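Local coordinates for protein nicastrin (Dictyostelium purpureum, PDB 4R12) that probably serves as an essential, putatively substrate-recruiting subunit of gamma-secretase, the complex that cleaves membrane proteins such as Notch receptors within the membrane, at residues A[47-52]-A[160-165]; A[51-56]-A[74-79]; A[57-62]-A[89-94]; A[80-85]-A[132-137]. All coordinates share one frame; numbering follows the deposited sequence.

Overall arrangement
Strand 43-50 opens the story: its end and the loop beyond it meet residues 160-165, just after helix 148-160, so contact 1 closes the widest loop; contacts 3 and 4 lie within it, and contact 2 starts from the same stretch. Asp51 and Asp52 are shared with contact 2, where the start of helix 53-57 meets the loop at 74-79. Residues 57-62 then reach strand 90-96 in contact 3, which crosses contact 2 because their segments alternate along the chain. Contact 4 joins helix 79-83 to the loop at 132-137; it follows contact 2 in series and crosses contact 3. Tyr56 and Tyr76 are each linked to Ser81, tying contacts 2 and 4 together. All four belong to the nicastrin small lobe.

Contact 1: residues A[47-52]-A[160-165]; sequences LYLIDD and HNRDGQ
Arg162 and Asn161 reach from the loop after helix 148-160 to the end of strand 43-50 and use its backbone carbonyls as acceptors. The Arg162 chain, extended from CG to NE, carries the guanidinium to the strand end, where NH2 gives two hydrogen bonds in the guanidinium plane. One meets Leu49 O at 3.1 Å from above the carbonyl plane. The other is the salt bridge from Arg162 NH2 to Asp51 OD1, 2.9 Å long and nearly straight at 170°, OD1 being met from above the carboxylate plane. Water 1 accepts from Arg162 NE and donates to Leu49 O. This polar edge belongs to the small lobe, where strand 43-50 pairs with 67-72 and 169-174. Replacing Asp51 with an alanine would probably leave the guanidinium without its salt-bridge partner, held by Leu49 O and water 1. Asn161 ND2 bonds Leu47 O at 2.9 Å, on a lone pair, and also donates to Trp169 O. In van der Waals contact, Leu49 lays CD2 over one guanidinium face, 3.7 Å from Arg162 NH2.

Contact 2: residues A[51-56]-A[74-79]; sequences DDDESY and TNYFNS. With NAG (2-acetamido-2-deoxy-beta-D-glucopyranose), chain C; NAG (2-acetamido-2-deoxy-beta-D-glucopyranose), chain B.
Tyr76 pushes its phenol against the start of helix 53-57, and here the packing is tight. With CG anti to the carbonyl carbon (chi1 -71°), the ring turns toward the helix and its OH donates to Asp53 OD1 at 2.7 Å, meeting it from above the carboxylate plane. Beside it, Tyr76 CE1 is 3.8 Å from Asp51 C. The buried Tyr56 ring is near parallel to that of Tyr76 (29°) but slid apart, so the two barely overlap and touch through their CD2 atoms. More open is the side of the partly exposed Asp53, where the two sugars lie. NAG (chain C), attached to Asn78, sets O6 over one face of Tyr76, while NAG (chain B) gives Asp53 two hydrogen bonds, N2 to OD1 and O3 to OD2 at 2.6 Å. An alanine in place of Tyr76 would probably open a gap beneath the first sugar and leave Asp53 OD1 without its phenol donor. Asp52 caps the helix, its OD1 accepting from Ser55 N at 2.7 Å: an N-cap beside an N-linked glycan.

Contact 3: residues A[57-62]-A[89-94]; sequences NNYFSY and SKIEGI
Tyr59 lies across Ile91 at about a right angle, and the meeting is end-on: its hydroxyl OH comes 3.7 Å from Ile91 CB. The reach depends on the tyrosine's first torsion, with CG opposite the backbone N (chi1 173°), which carries the phenol from the loop after helix 53-57 toward strand 90-96, the parallel neighbour of strand 67-72 in the small lobe. On Ile91 it is the branch point CB that takes the contact. Around this meeting, Tyr59 also packs on Leu85 and Asn87, and Ile91 on Val70 and Phe141. The second touch is slight. Ser89 OG stands 3.6 Å from Tyr62 O, but its hydrogen bond goes to Gln65 O, while Tyr62 O takes a weak one from Asn87 ND2. A type I turn from Tyr59 to Tyr62, with Tyr62 N bonded to Tyr59 O at 3.3 Å, joins the two loop residues that make these touches. Polar ties thus lie close by, but the Tyr59-Ile91 meeting itself is van der Waals packing, the buried hydroxyl left without a polar partner in the model.

Contact 4: residues A[80-85]-A[132-137]; sequences TSVLNL and DGFTYF
Helix 79-83 of the small lobe packs one flank on the loop that leads into strand 138-139, through two pairs of apolar side chains. Val82 and Phe134 cross at about a right angle: CB lies 3.7 Å from Phe134 CZ, and CG1 and CG2 are at 4.0 and 3.9 Å, all three gathered round the same CZ. Phe134 gets there because its CG is anti to the backbone N (chi1 -162°), throwing the ring toward the helix. There it joins an aromatic cluster with Phe77, Phe139 and Phe226, the last from the large lobe, consistent with packing between the two lobes. The next helix residue, the more exposed Leu83, brings CD1 to 3.8 Å from Phe137 CE2. Among polar groups, water 2 bridges Thr80 N and Asp132 OD2, accepting from the first and donating to the second at 3.0 Å; OD2 also bonds Ser79 OG directly. The other oxygen, Asp132 OD1, accepts from Phe134 N at 3.0 Å in an Asx turn that fixes the backbone just before the ring.

Contact 1: residues A[47-52]-A[160-165]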
loop_
_atom_site.group_PDB
_atom_site.type_symbol
_atom_site.label_atom_id
_atom_site.label_comp_id
_atom_site.label_asym_id
_atom_site.label_seq_id
_atom_site.Cartn_x
_atom_site.Cartn_y
_atom_site.Cartn_z
ATOM N N LEU A 47 33.396 -2.374 6.332
ATOM C CA LEU A 47 32.218 -2.699 7.130
ATOM C C LEU A 47 32.486 -2.455 8.612
ATOM O O LEU A 47 33.477 -2.936 9.158
ATOM C CB LEU A 47 31.793 -4.150 6.904
ATOM C CG LEU A 47 31.304 -4.530 5.505
ATOM C CD1 LEU A 47 30.960 -6.000 5.453
ATOM C CD2 LEU A 47 30.108 -3.682 5.104
ATOM N N TYR A 48 31.615 -1.682 9.253
ATOM C CA TYR A 48 31.710 -1.447 10.691
ATOM C C TYR A 48 30.359 -1.735 11.337
ATOM O O TYR A 48 29.361 -1.111 10.984
ATOM C CB TYR A 48 32.142 -0.010 10.992
ATOM C CG TYR A 48 32.187 0.311 12.474
ATOM C CD1 TYR A 48 31.043 0.716 13.158
ATOM C CD2 TYR A 48 33.372 0.204 13.193
ATOM C CE1 TYR A 48 31.078 1.004 14.508
ATOM C CE2 TYR A 48 33.417 0.491 14.547
ATOM C CZ TYR A 48 32.267 0.889 15.199
ATOM O OH TYR A 48 32.308 1.175 16.543
ATOM N N LEU A 49 30.340 -2.663 12.294
ATOM C CA LEU A 49 29.089 -3.129 12.903
ATOM C C LEU A 49 28.710 -2.391 14.181
ATOM O O LEU A 49 29.486 -2.326 15.132
ATOM C CB LEU A 49 29.181 -4.626 13.202
ATOM C CG LEU A 49 28.023 -5.231 14.003
ATOM C CD1 LEU A 49 26.732 -5.219 13.190
ATOM C CD2 LEU A 49 28.375 -6.635 14.441
ATOM N N ILE A 50 27.507 -1.830 14.193
ATOM C CA ILE A 50 26.924 -1.313 15.416
ATOM C C ILE A 50 25.798 -2.250 15.851
ATOM O O ILE A 50 24.779 -2.344 15.174
ATOM C CB ILE A 50 26.379 0.108 15.238
ATOM C CG1 ILE A 50 27.524 1.086 14.942
ATOM C CG2 ILE A 50 25.623 0.551 16.481
ATOM C CD1 ILE A 50 27.071 2.525 14.861
ATOM N N ASP A 51 26.000 -2.951 16.965
ATOM C CA ASP A 51 25.013 -3.914 17.470
ATOM C C ASP A 51 24.823 -3.794 18.985
ATOM O O ASP A 51 24.078 -4.560 19.594
ATOM C CB ASP A 51 25.420 -5.348 17.095
ATOM C CG ASP A 51 26.700 -5.806 17.788
ATOM O OD1 ASP A 51 27.403 -4.971 18.399
ATOM O OD2 ASP A 51 27.014 -7.013 17.708
ATOM N N ASP A 52 25.510 -2.830 19.585
ATOM C CA ASP A 52 25.343 -2.520 21.003
ATOM C C ASP A 52 25.829 -1.104 21.297
ATOM O O ASP A 52 26.433 -0.460 20.436
ATOM C CB ASP A 52 26.077 -3.534 21.892
ATOM C CG ASP A 52 27.529 -3.753 21.484
ATOM O OD1 ASP A 52 28.202 -2.792 21.058
ATOM O OD2 ASP A 52 28.005 -4.903 21.598
ATOM N N HIS A 160 33.715 -9.503 12.466
ATOM C CA HIS A 160 35.065 -10.056 12.376
ATOM C C HIS A 160 36.097 -8.952 12.143
ATOM O O HIS A 160 37.270 -9.105 12.482
ATOM C CB HIS A 160 35.131 -11.101 11.257
ATOM C CG HIS A 160 36.495 -11.681 11.041
ATOM N ND1 HIS A 160 37.319 -12.065 12.078
ATOM C CD2 HIS A 160 37.175 -11.955 9.900
ATOM C CE1 HIS A 160 38.449 -12.545 11.587
ATOM N NE2 HIS A 160 38.386 -12.489 10.268
ATOM N N ASN A 161 35.647 -7.837 11.574
ATOM C CA ASN A 161 36.505 -6.676 11.346
ATOM C C ASN A 161 36.995 -6.021 12.635
ATOM O O ASN A 161 37.862 -5.144 12.605
ATOM C CB ASN A 161 35.770 -5.628 10.509
ATOM C CG ASN A 161 35.800 -5.932 9.029
ATOM O OD1 ASN A 161 36.319 -6.965 8.603
ATOM N ND2 ASN A 161 35.233 -5.029 8.230
ATOM N N ARG A 162 36.428 -6.415 13.746
ATOM C CA ARG A 162 36.716 -5.733 14.969
ATOM C C ARG A 162 38.085 -6.063 15.485
ATOM O O ARG A 162 38.574 -5.386 16.378
ATOM C CB ARG A 162 35.703 -6.089 16.024
ATOM C CG ARG A 162 34.427 -5.320 15.916
ATOM C CD ARG A 162 33.355 -5.932 16.767
ATOM N NE ARG A 162 32.126 -5.182 16.649
ATOM C CZ ARG A 162 31.024 -5.421 17.335
ATOM N NH1 ARG A 162 30.976 -6.394 18.210
ATOM N NH2 ARG A 162 29.981 -4.669 17.143
ATOM N N ASP A 163 38.700 -7.095 14.936
ATOM C CA ASP A 163 40.031 -7.435 15.394
ATOM C C ASP A 163 40.905 -6.237 15.076
ATOM O O ASP A 163 41.447 -5.602 15.964
ATOM C CB ASP A 163 40.543 -8.760 14.837
ATOM C CG ASP A 163 40.680 -8.755 13.373
ATOM O OD1 ASP A 163 40.847 -7.672 12.796
ATOM O OD2 ASP A 163 40.631 -9.844 12.796
ATOM N N GLY A 164 40.981 -5.888 13.807
ATOM C CA GLY A 164 41.570 -4.619 13.446
ATOM C C GLY A 164 42.725 -4.792 12.513
ATOM O O GLY A 164 43.462 -3.869 12.242
ATOM N N GLN A 165 42.867 -5.992 12.010
ATOM C CA GLN A 165 43.937 -6.317 11.118
ATOM C C GLN A 165 43.371 -6.287 9.709
ATOM O O GLN A 165 42.173 -6.399 9.541
ATOM C CB GLN A 165 44.503 -7.671 11.513
ATOM C CG GLN A 165 44.526 -7.910 13.020
ATOM C CD GLN A 165 45.623 -7.153 13.751
ATOM O OE1 GLN A 165 45.492 -5.988 14.073
ATOM N NE2 GLN A 165 46.701 -7.834 14.030
HETATM O O HOH W 1 32.316 -3.063 15.225
#

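Contact 2: residues A[51-56]-A[74-79]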
loop_
_atom_site.group_PDB
_atom_site.type_symbol
_atom_site.label_atom_id
_atom_site.label_comp_id
_atom_site.label_asym_id
_atom_site.label_seq_id
_atom_site.Cartn_x
_atom_site.Cartn_y
_atom_site.Cartn_z
ATOM N N ASP A 51 26.000 -2.951 16.965
ATOM C CA ASP A 51 25.013 -3.914 17.470
ATOM C C ASP A 51 24.823 -3.794 18.985
ATOM O O ASP A 51 24.078 -4.560 19.594
ATOM C CB ASP A 51 25.420 -5.348 17.095
ATOM C CG ASP A 51 26.700 -5.806 17.788
ATOM O OD1 ASP A 51 27.403 -4.971 18.399
ATOM O OD2 ASP A 51 27.014 -7.013 17.708
ATOM N N ASP A 52 25.510 -2.830 19.585
ATOM C CA ASP A 52 25.343 -2.520 21.003
ATOM C C ASP A 52 25.829 -1.104 21.297
ATOM O O ASP A 52 26.433 -0.460 20.436
ATOM C CB ASP A 52 26.077 -3.534 21.892
ATOM C CG ASP A 52 27.529 -3.753 21.484
ATOM O OD1 ASP A 52 28.202 -2.792 21.058
ATOM O OD2 ASP A 52 28.005 -4.903 21.598
ATOM N N ASP A 53 25.556 -0.629 22.511
ATOM C CA ASP A 53 25.926 0.720 22.912
ATOM C C ASP A 53 27.431 0.916 22.800
ATOM O O ASP A 53 27.904 2.013 22.480
ATOM C CB ASP A 53 25.452 1.009 24.340
ATOM C CG ASP A 53 24.010 1.475 24.395
ATOM O OD1 ASP A 53 23.333 1.436 23.345
ATOM O OD2 ASP A 53 23.548 1.881 25.486
ATOM N N GLU A 54 28.177 -0.159 23.046
ATOM C CA GLU A 54 29.630 -0.098 23.003
ATOM C C GLU A 54 30.125 0.221 21.606
ATOM O O GLU A 54 30.908 1.148 21.425
ATOM C CB GLU A 54 30.261 -1.408 23.485
ATOM C CG GLU A 54 31.783 -1.432 23.297
ATOM C CD GLU A 54 32.440 -2.719 23.782
ATOM O OE1 GLU A 54 32.109 -3.806 23.257
ATOM O OE2 GLU A 54 33.300 -2.639 24.685
ATOM N N SER A 55 29.683 -0.557 20.622
ATOM C CA SER A 55 30.129 -0.352 19.249
ATOM C C SER A 55 29.552 0.945 18.697
ATOM O O SER A 55 30.162 1.588 17.840
ATOM C CB SER A 55 29.752 -1.543 18.358
ATOM O OG SER A 55 28.378 -1.876 18.465
ATOM N N TYR A 56 28.386 1.338 19.201
ATOM C CA TYR A 56 27.810 2.627 18.840
ATOM C C TYR A 56 28.761 3.762 19.254
ATOM O O TYR A 56 29.187 4.561 18.420
ATOM C CB TYR A 56 26.431 2.825 19.480
ATOM C CG TYR A 56 25.754 4.085 18.992
ATOM C CD1 TYR A 56 25.985 5.304 19.612
ATOM C CD2 TYR A 56 24.916 4.062 17.885
ATOM C CE1 TYR A 56 25.397 6.456 19.158
ATOM C CE2 TYR A 56 24.318 5.217 17.423
ATOM C CZ TYR A 56 24.567 6.412 18.061
ATOM O OH TYR A 56 23.980 7.570 17.619
ATOM N N THR A 74 19.083 -3.756 13.774
ATOM C CA THR A 74 17.953 -2.879 13.520
ATOM C C THR A 74 17.522 -2.075 14.751
ATOM O O THR A 74 16.862 -1.044 14.609
ATOM C CB THR A 74 16.748 -3.659 12.970
ATOM O OG1 THR A 74 15.745 -2.729 12.542
ATOM C CG2 THR A 74 16.178 -4.607 14.014
ATOM N N ASN A 75 17.902 -2.515 15.950
ATOM C CA ASN A 75 17.604 -1.722 17.145
ATOM C C ASN A 75 18.280 -0.350 17.099
ATOM O O ASN A 75 17.860 0.585 17.781
ATOM C CB ASN A 75 18.015 -2.462 18.413
ATOM C CG ASN A 75 16.853 -3.210 19.057
ATOM O OD1 ASN A 75 15.748 -3.264 18.506
ATOM N ND2 ASN A 75 17.099 -3.794 20.229
ATOM N N TYR A 76 19.315 -0.231 16.273
ATOM C CA TYR A 76 20.033 1.030 16.129
ATOM C C TYR A 76 19.690 1.794 14.849
ATOM O O TYR A 76 20.298 2.827 14.552
ATOM C CB TYR A 76 21.536 0.764 16.220
ATOM C CG TYR A 76 21.909 0.405 17.627
ATOM C CD1 TYR A 76 21.803 -0.902 18.083
ATOM C CD2 TYR A 76 22.302 1.385 18.526
ATOM C CE1 TYR A 76 22.115 -1.231 19.397
ATOM C CE2 TYR A 76 22.612 1.070 19.829
ATOM C CZ TYR A 76 22.516 -0.234 20.262
ATOM O OH TYR A 76 22.830 -0.535 21.566
ATOM N N PHE A 77 18.692 1.304 14.118
ATOM C CA PHE A 77 18.216 1.984 12.914
ATOM C C PHE A 77 16.967 2.825 13.181
ATOM O O PHE A 77 15.841 2.323 13.159
ATOM C CB PHE A 77 17.932 0.970 11.794
ATOM C CG PHE A 77 17.453 1.605 10.513
ATOM C CD1 PHE A 77 18.254 2.510 9.824
ATOM C CD2 PHE A 77 16.202 1.298 10.002
ATOM C CE1 PHE A 77 17.823 3.089 8.635
ATOM C CE2 PHE A 77 15.757 1.885 8.818
ATOM C CZ PHE A 77 16.568 2.778 8.135
ATOM N N ASN A 78 17.191 4.071 13.564
ATOM C CA ASN A 78 16.158 5.062 13.825
ATOM C C ASN A 78 16.749 6.488 13.670
ATOM O O ASN A 78 17.920 6.606 13.615
ATOM C CB ASN A 78 15.463 4.834 15.176
ATOM C CG ASN A 78 16.336 5.164 16.373
ATOM O OD1 ASN A 78 17.126 6.056 16.310
ATOM N ND2 ASN A 78 16.162 4.448 17.481
ATOM N N SER A 79 15.935 7.530 13.560
ATOM C CA SER A 79 16.443 8.870 13.260
ATOM C C SER A 79 17.519 9.305 14.246
ATOM O O SER A 79 18.614 9.678 13.841
ATOM C CB SER A 79 15.308 9.903 13.234
ATOM O OG SER A 79 14.535 9.853 14.421
HETATM C C1 NAG C . 16.390 4.637 18.619
HETATM C C2 NAG C . 15.595 4.659 19.911
HETATM C C3 NAG C . 16.460 4.781 21.133
HETATM C C4 NAG C . 17.561 3.770 21.162
HETATM C C5 NAG C . 18.330 3.868 19.844
HETATM C C6 NAG C . 19.441 2.861 19.685
HETATM C C7 NAG C . 13.526 5.661 19.338
HETATM C C8 NAG C . 12.778 6.940 19.146
HETATM N N2 NAG C . 14.689 5.744 19.918
HETATM O O3 NAG C . 15.625 4.631 22.261
HETATM O O4 NAG C . 18.361 4.149 22.247
HETATM O O5 NAG C . 17.467 3.750 18.732
HETATM O O6 NAG C . 19.155 1.599 20.213
HETATM O O7 NAG C . 13.065 4.630 18.966
HETATM C C1 NAG B . 18.668 3.126 23.201
HETATM C C2 NAG B . 19.837 3.533 24.090
HETATM C C3 NAG B . 20.059 2.440 25.096
HETATM C C4 NAG B . 18.841 2.160 25.925
HETATM C C5 NAG B . 17.677 1.911 25.005
HETATM C C6 NAG B . 16.433 1.898 25.857
HETATM C C7 NAG B . 21.544 4.853 22.991
HETATM C C8 NAG B . 22.853 4.816 22.307
HETATM N N2 NAG B . 21.087 3.685 23.405
HETATM O O3 NAG B . 21.120 2.755 25.978
HETATM O O4 NAG B . 19.112 0.935 26.569
HETATM O O5 NAG B . 17.558 2.926 24.035
HETATM O O6 NAG B . 16.132 3.228 26.233
HETATM O O7 NAG B . 20.937 5.870 23.143
#

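Contact 3: residues A[57-62]-A[89-94]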
loop_
_atom_site.group_PDB
_atom_site.type_symbol
_atom_site.label_atom_id
_atom_site.label_comp_id
_atom_site.label_asym_id
_atom_site.label_seq_id
_atom_site.Cartn_x
_atom_site.Cartn_y
_atom_site.Cartn_z
ATOM N N ASN A 57 29.095 3.816 20.540
ATOM C CA ASN A 57 29.995 4.848 21.057
ATOM C C ASN A 57 31.394 4.801 20.447
ATOM O O ASN A 57 32.019 5.840 20.236
ATOM C CB ASN A 57 30.108 4.739 22.574
ATOM C CG ASN A 57 28.825 5.111 23.280
ATOM O OD1 ASN A 57 28.084 5.993 22.833
ATOM N ND2 ASN A 57 28.552 4.445 24.396
ATOM N N ASN A 58 31.888 3.601 20.160
ATOM C CA ASN A 58 33.218 3.457 19.576
ATOM C C ASN A 58 33.271 3.843 18.097
ATOM O O ASN A 58 34.326 3.763 17.460
ATOM C CB ASN A 58 33.726 2.027 19.756
ATOM C CG ASN A 58 34.043 1.705 21.205
ATOM O OD1 ASN A 58 34.219 2.607 22.029
ATOM N ND2 ASN A 58 34.121 0.416 21.525
ATOM N N TYR A 59 32.133 4.261 17.551
ATOM C CA TYR A 59 32.110 4.748 16.180
ATOM C C TYR A 59 32.714 6.150 16.093
ATOM O O TYR A 59 33.414 6.471 15.139
ATOM C CB TYR A 59 30.687 4.758 15.627
ATOM C CG TYR A 59 30.581 5.411 14.273
ATOM C CD1 TYR A 59 31.005 4.748 13.132
ATOM C CD2 TYR A 59 30.061 6.694 14.136
ATOM C CE1 TYR A 59 30.918 5.344 11.881
ATOM C CE2 TYR A 59 29.967 7.300 12.890
ATOM C CZ TYR A 59 30.397 6.620 11.768
ATOM O OH TYR A 59 30.307 7.214 10.528
ATOM N N PHE A 60 32.441 6.974 17.099
ATOM C CA PHE A 60 32.853 8.372 17.079
ATOM C C PHE A 60 34.367 8.535 17.131
ATOM O O PHE A 60 34.897 9.578 16.740
ATOM C CB PHE A 60 32.215 9.132 18.241
ATOM C CG PHE A 60 30.716 9.142 18.208
ATOM C CD1 PHE A 60 29.990 8.121 18.802
ATOM C CD2 PHE A 60 30.030 10.169 17.584
ATOM C CE1 PHE A 60 28.606 8.123 18.777
ATOM C CE2 PHE A 60 28.645 10.181 17.557
ATOM C CZ PHE A 60 27.930 9.152 18.153
ATOM N N SER A 61 35.056 7.500 17.605
ATOM C CA SER A 61 36.501 7.557 17.791
ATOM C C SER A 61 37.233 6.559 16.900
ATOM O O SER A 61 38.364 6.172 17.184
ATOM C CB SER A 61 36.852 7.298 19.259
ATOM O OG SER A 61 35.951 7.970 20.122
ATOM N N TYR A 62 36.580 6.147 15.818
ATOM C CA TYR A 62 37.125 5.130 14.924
ATOM C C TYR A 62 37.632 5.747 13.625
ATOM O O TYR A 62 36.841 6.216 12.811
ATOM C CB TYR A 62 36.059 4.071 14.628
ATOM C CG TYR A 62 36.458 3.016 13.617
ATOM C CD1 TYR A 62 37.151 1.879 14.005
ATOM C CD2 TYR A 62 36.119 3.147 12.277
ATOM C CE1 TYR A 62 37.511 0.908 13.083
ATOM C CE2 TYR A 62 36.476 2.182 11.347
ATOM C CZ TYR A 62 37.168 1.066 11.755
ATOM O OH TYR A 62 37.520 0.107 10.832
ATOM N N SER A 89 35.867 10.475 9.778
ATOM C CA SER A 89 35.746 9.628 8.636
ATOM C C SER A 89 34.392 9.997 8.116
ATOM O O SER A 89 33.617 10.615 8.822
ATOM C CB SER A 89 35.767 8.184 9.095
ATOM O OG SER A 89 37.048 7.815 9.547
ATOM N N LYS A 90 34.115 9.668 6.880
ATOM C CA LYS A 90 32.833 9.999 6.321
ATOM C C LYS A 90 32.119 8.701 6.098
ATOM O O LYS A 90 32.719 7.737 5.670
ATOM C CB LYS A 90 32.985 10.803 5.046
ATOM C CG LYS A 90 31.828 11.731 4.750
ATOM C CD LYS A 90 31.525 11.744 3.259
ATOM C CE LYS A 90 31.268 13.148 2.736
ATOM N NZ LYS A 90 29.894 13.691 2.966
ATOM N N ILE A 91 30.845 8.689 6.444
ATOM C CA ILE A 91 30.024 7.512 6.300
ATOM C C ILE A 91 29.634 7.393 4.857
ATOM O O ILE A 91 29.168 8.310 4.297
ATOM C CB ILE A 91 28.776 7.640 7.161
ATOM C CG1 ILE A 91 27.884 6.443 6.971
ATOM C CG2 ILE A 91 28.040 8.907 6.816
ATOM C CD1 ILE A 91 26.964 6.259 8.137
ATOM N N GLU A 92 29.854 6.249 4.270
ATOM C CA GLU A 92 29.636 6.076 2.831
ATOM C C GLU A 92 28.375 5.265 2.524
ATOM O O GLU A 92 27.938 5.169 1.379
ATOM C CB GLU A 92 30.857 5.418 2.190
ATOM C CG GLU A 92 32.106 6.289 2.232
ATOM C CD GLU A 92 31.979 7.551 1.388
ATOM O OE1 GLU A 92 31.057 7.620 0.548
ATOM O OE2 GLU A 92 32.809 8.479 1.563
ATOM N N GLY A 93 27.779 4.691 3.552
ATOM C CA GLY A 93 26.573 3.922 3.333
ATOM C C GLY A 93 26.177 3.181 4.580
ATOM O O GLY A 93 26.962 3.076 5.521
ATOM N N ILE A 94 24.952 2.669 4.587
ATOM C CA ILE A 94 24.461 1.882 5.709
ATOM C C ILE A 94 23.800 0.606 5.203
ATOM O O ILE A 94 23.088 0.622 4.194
ATOM C CB ILE A 94 23.464 2.693 6.568
ATOM C CG1 ILE A 94 24.195 3.824 7.291
ATOM C CG2 ILE A 94 22.749 1.809 7.591
ATOM C CD1 ILE A 94 23.265 4.804 7.964
#

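Contact 4: residues A[80-85]-A[132-137]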
loop_
_atom_site.group_PDB
_atom_site.type_symbol
_atom_site.label_atom_id
_atom_site.label_comp_id
_atom_site.label_asym_id
_atom_site.label_seq_id
_atom_site.Cartn_x
_atom_site.Cartn_y
_atom_site.Cartn_z
ATOM N N THR A 80 17.212 9.229 15.534
ATOM C CA THR A 80 18.115 9.736 16.564
ATOM C C THR A 80 19.479 9.077 16.510
ATOM O O THR A 80 20.517 9.744 16.560
ATOM C CB THR A 80 17.517 9.526 17.965
ATOM O OG1 THR A 80 16.481 10.491 18.176
ATOM C CG2 THR A 80 18.580 9.701 19.034
ATOM N N SER A 81 19.455 7.759 16.382
ATOM C CA SER A 81 20.647 6.940 16.411
ATOM C C SER A 81 21.513 7.127 15.162
ATOM O O SER A 81 22.740 7.209 15.253
ATOM C CB SER A 81 20.236 5.466 16.577
ATOM O OG SER A 81 21.313 4.595 16.317
ATOM N N VAL A 82 20.878 7.201 13.997
ATOM C CA VAL A 82 21.620 7.337 12.749
ATOM C C VAL A 82 22.107 8.779 12.548
ATOM O O VAL A 82 23.242 9.001 12.134
ATOM C CB VAL A 82 20.776 6.889 11.528
ATOM C CG1 VAL A 82 21.446 7.287 10.229
ATOM C CG2 VAL A 82 20.540 5.366 11.559
ATOM N N LEU A 83 21.266 9.758 12.867
ATOM C CA LEU A 83 21.644 11.147 12.619
ATOM C C LEU A 83 22.790 11.588 13.526
ATOM O O LEU A 83 23.486 12.543 13.207
ATOM C CB LEU A 83 20.444 12.086 12.778
ATOM C CG LEU A 83 19.360 11.955 11.694
ATOM C CD1 LEU A 83 18.523 13.204 11.566
ATOM C CD2 LEU A 83 19.976 11.603 10.350
ATOM N N ASN A 84 22.994 10.886 14.638
ATOM C CA ASN A 84 24.085 11.198 15.563
ATOM C C ASN A 84 25.437 10.665 15.133
ATOM O O ASN A 84 26.463 11.011 15.717
ATOM C CB ASN A 84 23.778 10.653 16.949
ATOM C CG ASN A 84 23.024 11.623 17.780
ATOM O OD1 ASN A 84 23.197 12.839 17.636
ATOM N ND2 ASN A 84 22.173 11.114 18.663
ATOM N N LEU A 85 25.438 9.806 14.123
ATOM C CA LEU A 85 26.678 9.260 13.613
ATOM C C LEU A 85 27.453 10.338 12.872
ATOM O O LEU A 85 27.492 10.343 11.649
ATOM C CB LEU A 85 26.402 8.069 12.702
ATOM C CG LEU A 85 25.610 6.960 13.395
ATOM C CD1 LEU A 85 25.345 5.794 12.450
ATOM C CD2 LEU A 85 26.343 6.500 14.649
ATOM N N ASP A 132 8.862 8.781 14.279
ATOM C CA ASP A 132 9.994 9.710 14.271
ATOM C C ASP A 132 10.250 10.313 12.881
ATOM O O ASP A 132 11.199 11.080 12.693
ATOM C CB ASP A 132 11.253 9.027 14.834
ATOM C CG ASP A 132 11.934 8.074 13.847
ATOM O OD1 ASP A 132 11.391 7.782 12.756
ATOM O OD2 ASP A 132 13.037 7.601 14.190
ATOM N N GLY A 133 9.395 9.977 11.911
ATOM C CA GLY A 133 9.473 10.584 10.591
ATOM C C GLY A 133 10.763 10.340 9.815
ATOM O O GLY A 133 11.051 11.026 8.850
ATOM N N PHE A 134 11.522 9.341 10.236
ATOM C CA PHE A 134 12.801 8.984 9.631
ATOM C C PHE A 134 12.761 8.813 8.099
ATOM O O PHE A 134 13.745 9.099 7.410
ATOM C CB PHE A 134 13.293 7.701 10.285
ATOM C CG PHE A 134 14.753 7.431 10.107
ATOM C CD1 PHE A 134 15.653 8.455 9.924
ATOM C CD2 PHE A 134 15.218 6.125 10.138
ATOM C CE1 PHE A 134 17.005 8.194 9.785
ATOM C CE2 PHE A 134 16.563 5.857 9.998
ATOM C CZ PHE A 134 17.455 6.895 9.815
ATOM N N THR A 135 11.638 8.334 7.569
ATOM C CA THR A 135 11.524 8.123 6.125
ATOM C C THR A 135 11.693 9.425 5.340
ATOM O O THR A 135 12.255 9.425 4.239
ATOM C CB THR A 135 10.166 7.468 5.759
ATOM O OG1 THR A 135 10.143 6.142 6.288
ATOM C CG2 THR A 135 9.984 7.382 4.245
ATOM N N TYR A 136 11.255 10.537 5.929
ATOM C CA TYR A 136 11.204 11.811 5.214
ATOM C C TYR A 136 12.435 12.675 5.414
ATOM O O TYR A 136 12.348 13.885 5.398
ATOM C CB TYR A 136 9.942 12.574 5.627
ATOM C CG TYR A 136 8.737 11.704 5.418
ATOM C CD1 TYR A 136 8.358 11.328 4.135
ATOM C CD2 TYR A 136 8.002 11.212 6.493
ATOM C CE1 TYR A 136 7.280 10.507 3.917
ATOM C CE2 TYR A 136 6.913 10.386 6.284
ATOM C CZ TYR A 136 6.558 10.036 4.989
ATOM O OH TYR A 136 5.479 9.209 4.742
ATOM N N PHE A 137 13.587 12.042 5.584
ATOM C CA PHE A 137 14.865 12.750 5.590
ATOM C C PHE A 137 15.607 12.506 4.284
ATOM O O PHE A 137 15.399 11.486 3.619
ATOM C CB PHE A 137 15.717 12.307 6.772
ATOM C CG PHE A 137 15.264 12.873 8.083
ATOM C CD1 PHE A 137 14.221 12.286 8.784
ATOM C CD2 PHE A 137 15.870 14.013 8.605
ATOM C CE1 PHE A 137 13.791 12.827 10.000
ATOM C CE2 PHE A 137 15.450 14.553 9.817
ATOM C CZ PHE A 137 14.413 13.959 10.515
HETATM O O HOH W 2 14.549 8.289 16.707
#